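Long-range contacts in beta-lactamase (Chitinophaga pinensis, PDB 6N36), which probably hydrolyses the amide bond of beta-lactam rings with a pair of zinc ions, as in other dinuclear metallo-beta-lactamases: residues I76-T81 with K102-E107; A111-G116 with L131-D136. All coordinates share one frame; numbering follows the deposited sequence.

Contact 1 (I76-T81 with K102-E107); sequences IRILLT and KMMVNE
L79 is gripped at both backbone polar atoms by strand 102-106, its N and O bonding to K102 and M104, the residues flanking M103. Its N donates to K102 O at 2.8 Å, and its O receives M104 N at 3.0 Å, almost head-on to the carbonyl (C=O...N 168°). One residue pair earlier, K102 N bonds to R77 O, but from above the carbonyl plane, 42° out of it. The carbonyl of K102 is approached in addition by the CA-H of I78. Beyond M104 the strands part, and a water fills the place of the next direct bond, accepting from T81 N and lying 2.7 Å from M104 O, to which it probably donates; a second water accepts from N106 N.

These are adjacent parallel strands in the seven-stranded sheet of the metallo-beta-lactamase fold, joined by a crossover that contains helices 86-89 and 92-99. Strand 76-80 ends just before the zinc ligands H83 and H85, with the side chain of T81 about 9 Å from a zinc ion. T81 OG1 is held by N52, on the far side from strand 102-106.

The side-chain contacts divide between the two faces of the sheet. On one, M104 runs extended beyond CG past I78: its SD lies 4.0 Å from I78 CG2, and its CE nears I78 CD1. The CB of M104 also meets L80 CD2 at 3.8 Å. I145 covers I78 and M104 here. On the other face M103 starts with CG anti to its backbone N (chi1 -176°), then bends at chi2 and chi3, which swings the thioether back over strand 76-80. Its SD sits 3.8 Å from L79 CB, and its CE rests against the carbonyl oxygen, 3.5 Å from L79 O, under helix 92-99.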
loop_
_atom_site.group_PDB
_atom_site.type_symbol
_atom_site.label_atom_id
_atom_site.label_comp_id
_atom_site.label_asym_id
_atom_site.label_seq_id
_atom_site.Cartn_x
_atom_site.Cartn_y
_atom_site.Cartn_z
ATOM N N ILE A 76 -9.598 14.467 2.908
ATOM C CA ILE A 76 -8.267 13.788 2.864
ATOM C C ILE A 76 -7.187 14.862 2.892
ATOM O O ILE A 76 -7.246 15.804 2.054
ATOM C CB ILE A 76 -8.138 12.909 1.645
ATOM C CG1 ILE A 76 -9.154 11.784 1.690
ATOM C CG2 ILE A 76 -6.683 12.423 1.487
ATOM C CD1 ILE A 76 -9.230 11.058 0.361
ATOM N N ARG A 77 -6.291 14.780 3.860
ATOM C CA ARG A 77 -5.202 15.756 4.026
ATOM C C ARG A 77 -3.829 15.181 3.664
ATOM O O ARG A 77 -2.941 15.985 3.368
ATOM C CB ARG A 77 -5.152 16.276 5.464
ATOM C CG ARG A 77 -6.350 17.136 5.863
ATOM C CD ARG A 77 -6.363 18.530 5.250
ATOM N NE ARG A 77 -7.638 19.180 5.597
ATOM C CZ ARG A 77 -8.723 19.158 4.813
ATOM N NH1 ARG A 77 -8.677 18.589 3.608
ATOM N NH2 ARG A 77 -9.860 19.694 5.253
ATOM N N ILE A 78 -3.652 13.872 3.808
ATOM C CA ILE A 78 -2.352 13.201 3.564
ATOM C C ILE A 78 -2.587 12.030 2.621
ATOM O O ILE A 78 -3.471 11.223 2.879
ATOM C CB ILE A 78 -1.723 12.762 4.882
ATOM C CG1 ILE A 78 -1.528 13.974 5.804
ATOM C CG2 ILE A 78 -0.426 12.013 4.594
ATOM C CD1 ILE A 78 -0.946 13.632 7.133
ATOM N N LEU A 79 -1.699 11.909 1.655
ATOM C CA LEU A 79 -1.655 10.763 0.721
ATOM C C LEU A 79 -0.371 9.977 0.951
ATOM O O LEU A 79 0.707 10.569 0.991
ATOM C CB LEU A 79 -1.677 11.265 -0.726
ATOM C CG LEU A 79 -2.819 12.194 -1.104
ATOM C CD1 LEU A 79 -2.701 12.658 -2.532
ATOM C CD2 LEU A 79 -4.115 11.541 -0.884
ATOM N N LEU A 80 -0.518 8.672 1.093
ATOM C CA LEU A 80 0.579 7.706 1.233
ATOM C C LEU A 80 0.383 6.582 0.225
ATOM O O LEU A 80 -0.736 6.366 -0.287
ATOM C CB LEU A 80 0.566 7.106 2.635
ATOM C CG LEU A 80 0.677 8.069 3.797
ATOM C CD1 LEU A 80 0.538 7.315 5.107
ATOM C CD2 LEU A 80 1.984 8.807 3.731
ATOM N N THR A 81 1.472 5.880 -0.079
ATOM C CA THR A 81 1.418 4.659 -0.892
ATOM C C THR A 81 2.363 3.614 -0.305
ATOM O O THR A 81 3.408 3.980 0.257
ATOM C CB THR A 81 1.749 4.930 -2.366
ATOM O OG1 THR A 81 1.528 3.734 -3.101
ATOM C CG2 THR A 81 3.176 5.411 -2.563
ATOM N N LYS A 102 -1.488 16.568 0.904
ATOM C CA LYS A 102 -0.016 16.492 0.824
ATOM C C LYS A 102 0.382 15.071 0.446
ATOM O O LYS A 102 -0.044 14.141 1.113
ATOM C CB LYS A 102 0.629 16.855 2.163
ATOM C CG LYS A 102 0.397 18.292 2.618
ATOM C CD LYS A 102 1.220 18.537 3.863
ATOM C CE LYS A 102 0.805 19.713 4.714
ATOM N NZ LYS A 102 1.252 19.508 6.119
ATOM N N MET A 103 1.166 14.922 -0.609
ATOM C CA MET A 103 1.777 13.613 -0.974
ATOM C C MET A 103 3.027 13.387 -0.139
ATOM O O MET A 103 3.987 14.150 -0.278
ATOM C CB MET A 103 2.192 13.553 -2.436
ATOM C CG MET A 103 2.716 12.179 -2.796
ATOM S SD MET A 103 1.369 10.988 -3.029
ATOM C CE MET A 103 2.029 9.584 -2.122
ATOM N N MET A 104 3.054 12.342 0.674
ATOM C CA MET A 104 4.244 11.991 1.484
ATOM C C MET A 104 4.735 10.617 0.979
ATOM O O MET A 104 3.923 9.666 0.863
ATOM C CB MET A 104 3.934 11.995 2.968
ATOM C CG MET A 104 3.277 13.279 3.398
ATOM S SD MET A 104 3.238 13.383 5.194
ATOM C CE MET A 104 2.514 14.998 5.437
ATOM N N VAL A 105 5.993 10.561 0.539
ATOM C CA VAL A 105 6.542 9.387 -0.195
ATOM C C VAL A 105 7.951 9.090 0.305
ATOM O O VAL A 105 8.732 10.035 0.571
ATOM C CB VAL A 105 6.491 9.544 -1.716
ATOM C CG1 VAL A 105 7.376 10.665 -2.210
ATOM C CG2 VAL A 105 6.812 8.230 -2.423
ATOM N N ASN A 106 8.217 7.821 0.505
ATOM C CA ASN A 106 9.568 7.270 0.693
ATOM C C ASN A 106 10.525 7.948 -0.284
ATOM O O ASN A 106 10.284 7.971 -1.455
ATOM C CB ASN A 106 9.537 5.754 0.504
ATOM C CG ASN A 106 10.785 5.019 0.938
ATOM O OD1 ASN A 106 11.876 5.589 0.932
ATOM N ND2 ASN A 106 10.642 3.738 1.171
ATOM N N GLU A 107 11.592 8.532 0.230
ATOM C CA GLU A 107 12.630 9.196 -0.591
ATOM C C GLU A 107 13.046 8.274 -1.739
ATOM O O GLU A 107 13.308 8.790 -2.807
ATOM C CB GLU A 107 13.857 9.561 0.255
ATOM C CG GLU A 107 14.292 8.455 1.204
ATOM C CD GLU A 107 15.730 8.459 1.688
ATOM O OE1 GLU A 107 16.204 7.375 2.124
ATOM O OE2 GLU A 107 16.357 9.538 1.672
HETATM O O HOH W 1 3.846 6.963 1.112
HETATM O O HOH W 2 6.195 5.760 0.108
#

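Contact 2 (A111-G116 with L131-D136); sequences ALLADG and LPVKAD
L113 and A114, in the last turn of helix 110-114, meet P132 and V133 of the long loop that leads to strand 137-139; in the metallo-beta-lactamase fold this joins the C-terminal end of a short helix to irregular chain that precedes the edge strand 137-139. A single direct hydrogen bond joins the two segments: V133 N donates to L113 O at 3.0 Å. It is nearly straight at the hydrogen (170°), yet the donor stands above the carbonyl plane of L113, 43° out of it. D115 is the first residue to leave helical geometry, and its N makes a weak bond to L112 O.

Two CA-H groups add to the polar contact. P132 CA makes a bent CA-H...O contact with the same L113 O, which therefore meets both P132 CA and V133 N, while A114 CA lies 3.4 Å from V133 O. The carbonyl of V133 is further covered by A114 CB and by L113 CG, the latter at 3.6 Å.

Apolar packing is carried by L113 and V133, whose side chains cross at an angle. A chi1 of -171° turns CG to the carbonyl side of L113, and the end of the leucine comes up to the valine, setting L113 CG 3.9 Å from V133 CB and CD2 only slightly farther. M103 of strand 102-106 touches both residues, and M92 and A93 of helix 92-99 lie against V133, which continues this packing into the interior. At the solvent side the ring of P132 presses on the helix end, its CB also lying 3.9 Å from G116 N.

The carbonyl of A114 has two different neighbours: P132 CB comes as close as 3.0 Å, and a water donates to A114 O at 2.7 Å while accepting a weak bond from K134 NZ.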
loop_
_atom_site.group_PDB
_atom_site.type_symbol
_atom_site.label_atom_id
_atom_site.label_comp_id
_atom_site.label_asym_id
_atom_site.label_seq_id
_atom_site.Cartn_x
_atom_site.Cartn_y
_atom_site.Cartn_z
ATOM N N ALA A 111 11.494 9.751 -7.037
ATOM C CA ALA A 111 11.774 9.993 -8.466
ATOM C C ALA A 111 10.835 9.161 -9.338
ATOM O O ALA A 111 10.265 9.696 -10.294
ATOM C CB ALA A 111 13.210 9.718 -8.791
ATOM N N LEU A 112 10.576 7.927 -8.924
ATOM C CA LEU A 112 9.662 7.038 -9.687
ATOM C C LEU A 112 8.255 7.633 -9.704
ATOM O O LEU A 112 7.594 7.645 -10.721
ATOM C CB LEU A 112 9.706 5.671 -9.020
ATOM C CG LEU A 112 8.894 4.563 -9.695
ATOM C CD1 LEU A 112 9.404 4.302 -11.100
ATOM C CD2 LEU A 112 8.979 3.276 -8.873
ATOM N N LEU A 113 7.757 8.072 -8.571
ATOM C CA LEU A 113 6.413 8.691 -8.505
ATOM C C LEU A 113 6.372 9.972 -9.354
ATOM O O LEU A 113 5.393 10.224 -9.994
ATOM C CB LEU A 113 6.116 8.972 -7.026
ATOM C CG LEU A 113 4.678 9.409 -6.757
ATOM C CD1 LEU A 113 3.683 8.300 -7.120
ATOM C CD2 LEU A 113 4.564 9.828 -5.322
ATOM N N ALA A 114 7.445 10.747 -9.337
ATOM C CA ALA A 114 7.520 12.054 -10.036
ATOM C C ALA A 114 7.717 11.862 -11.557
ATOM O O ALA A 114 7.397 12.798 -12.329
ATOM C CB ALA A 114 8.597 12.887 -9.383
ATOM N N ASP A 115 8.058 10.678 -12.026
ATOM C CA ASP A 115 8.243 10.445 -13.474
ATOM C C ASP A 115 7.214 9.481 -14.027
ATOM O O ASP A 115 7.319 9.155 -15.202
ATOM C CB ASP A 115 9.693 10.081 -13.738
ATOM C CG ASP A 115 10.168 8.720 -13.321
ATOM O OD1 ASP A 115 9.359 7.803 -13.253
ATOM O OD2 ASP A 115 11.430 8.577 -13.234
ATOM N N GLY A 116 6.199 9.119 -13.235
ATOM C CA GLY A 116 5.068 8.342 -13.763
ATOM C C GLY A 116 5.461 6.913 -14.099
ATOM O O GLY A 116 4.754 6.235 -14.876
ATOM N N LEU A 131 0.028 9.049 -14.056
ATOM C CA LEU A 131 0.263 10.501 -14.009
ATOM C C LEU A 131 1.201 10.773 -12.853
ATOM O O LEU A 131 0.981 10.336 -11.726
ATOM C CB LEU A 131 -1.038 11.288 -13.856
ATOM C CG LEU A 131 -1.960 11.303 -15.064
ATOM C CD1 LEU A 131 -3.172 12.142 -14.773
ATOM C CD2 LEU A 131 -1.254 11.824 -16.310
ATOM N N PRO A 132 2.251 11.558 -13.067
ATOM C CA PRO A 132 3.232 11.805 -12.033
ATOM C C PRO A 132 2.719 12.671 -10.889
ATOM O O PRO A 132 1.749 13.456 -11.030
ATOM C CB PRO A 132 4.395 12.523 -12.705
ATOM C CG PRO A 132 3.974 12.737 -14.097
ATOM C CD PRO A 132 2.609 12.167 -14.359
ATOM N N VAL A 133 3.331 12.448 -9.748
ATOM C CA VAL A 133 3.020 13.165 -8.499
ATOM C C VAL A 133 4.316 13.654 -7.864
ATOM O O VAL A 133 5.217 12.848 -7.638
ATOM C CB VAL A 133 2.216 12.305 -7.508
ATOM C CG1 VAL A 133 1.812 13.173 -6.337
ATOM C CG2 VAL A 133 1.041 11.560 -8.153
ATOM N N LYS A 134 4.408 14.947 -7.561
ATOM C CA LYS A 134 5.538 15.511 -6.793
ATOM C C LYS A 134 5.307 15.357 -5.290
ATOM O O LYS A 134 4.170 15.555 -4.832
ATOM C CB LYS A 134 5.654 17.003 -7.139
ATOM C CG LYS A 134 6.028 17.248 -8.589
ATOM C CD LYS A 134 6.403 18.708 -8.878
ATOM C CE LYS A 134 6.685 18.959 -10.344
ATOM N NZ LYS A 134 5.607 18.390 -11.195
ATOM N N ALA A 135 6.361 15.082 -4.542
ATOM C CA ALA A 135 6.335 14.865 -3.084
ATOM C C ALA A 135 6.232 16.190 -2.349
ATOM O O ALA A 135 7.027 17.122 -2.671
ATOM C CB ALA A 135 7.561 14.122 -2.635
ATOM N N ASP A 136 5.359 16.251 -1.340
ATOM C CA ASP A 136 5.320 17.382 -0.379
ATOM C C ASP A 136 6.239 17.092 0.811
ATOM O O ASP A 136 6.735 18.046 1.428
ATOM C CB ASP A 136 3.876 17.662 0.003
ATOM C CG ASP A 136 3.079 18.101 -1.215
ATOM O OD1 ASP A 136 3.336 19.238 -1.703
ATOM O OD2 ASP A 136 2.238 17.330 -1.703
HETATM O O HOH W 3 6.982 15.406 -12.046
#

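How the contacts relate
From the N terminus, strand 76-80 comes first; the chain then passes the zinc ligands H83, H85, D87 and H88 and helix 92-99 before strand 102-106 returns alongside it, closing contact 1. Helix 110-114 follows directly, and a further excursion without helix or strand brings 131-136 back to its end, closing contact 2. The two loops are in series, neither nested nor crossed, with centres 11 Å apart. They meet at strand 102-106: D136 N probably bonds to M103 O, and A135 CB packs on V105 CG1. Contact 2 thereby leads from helix 110-114 to the sheet edge, where strand 137-139 adds to strand 102-106.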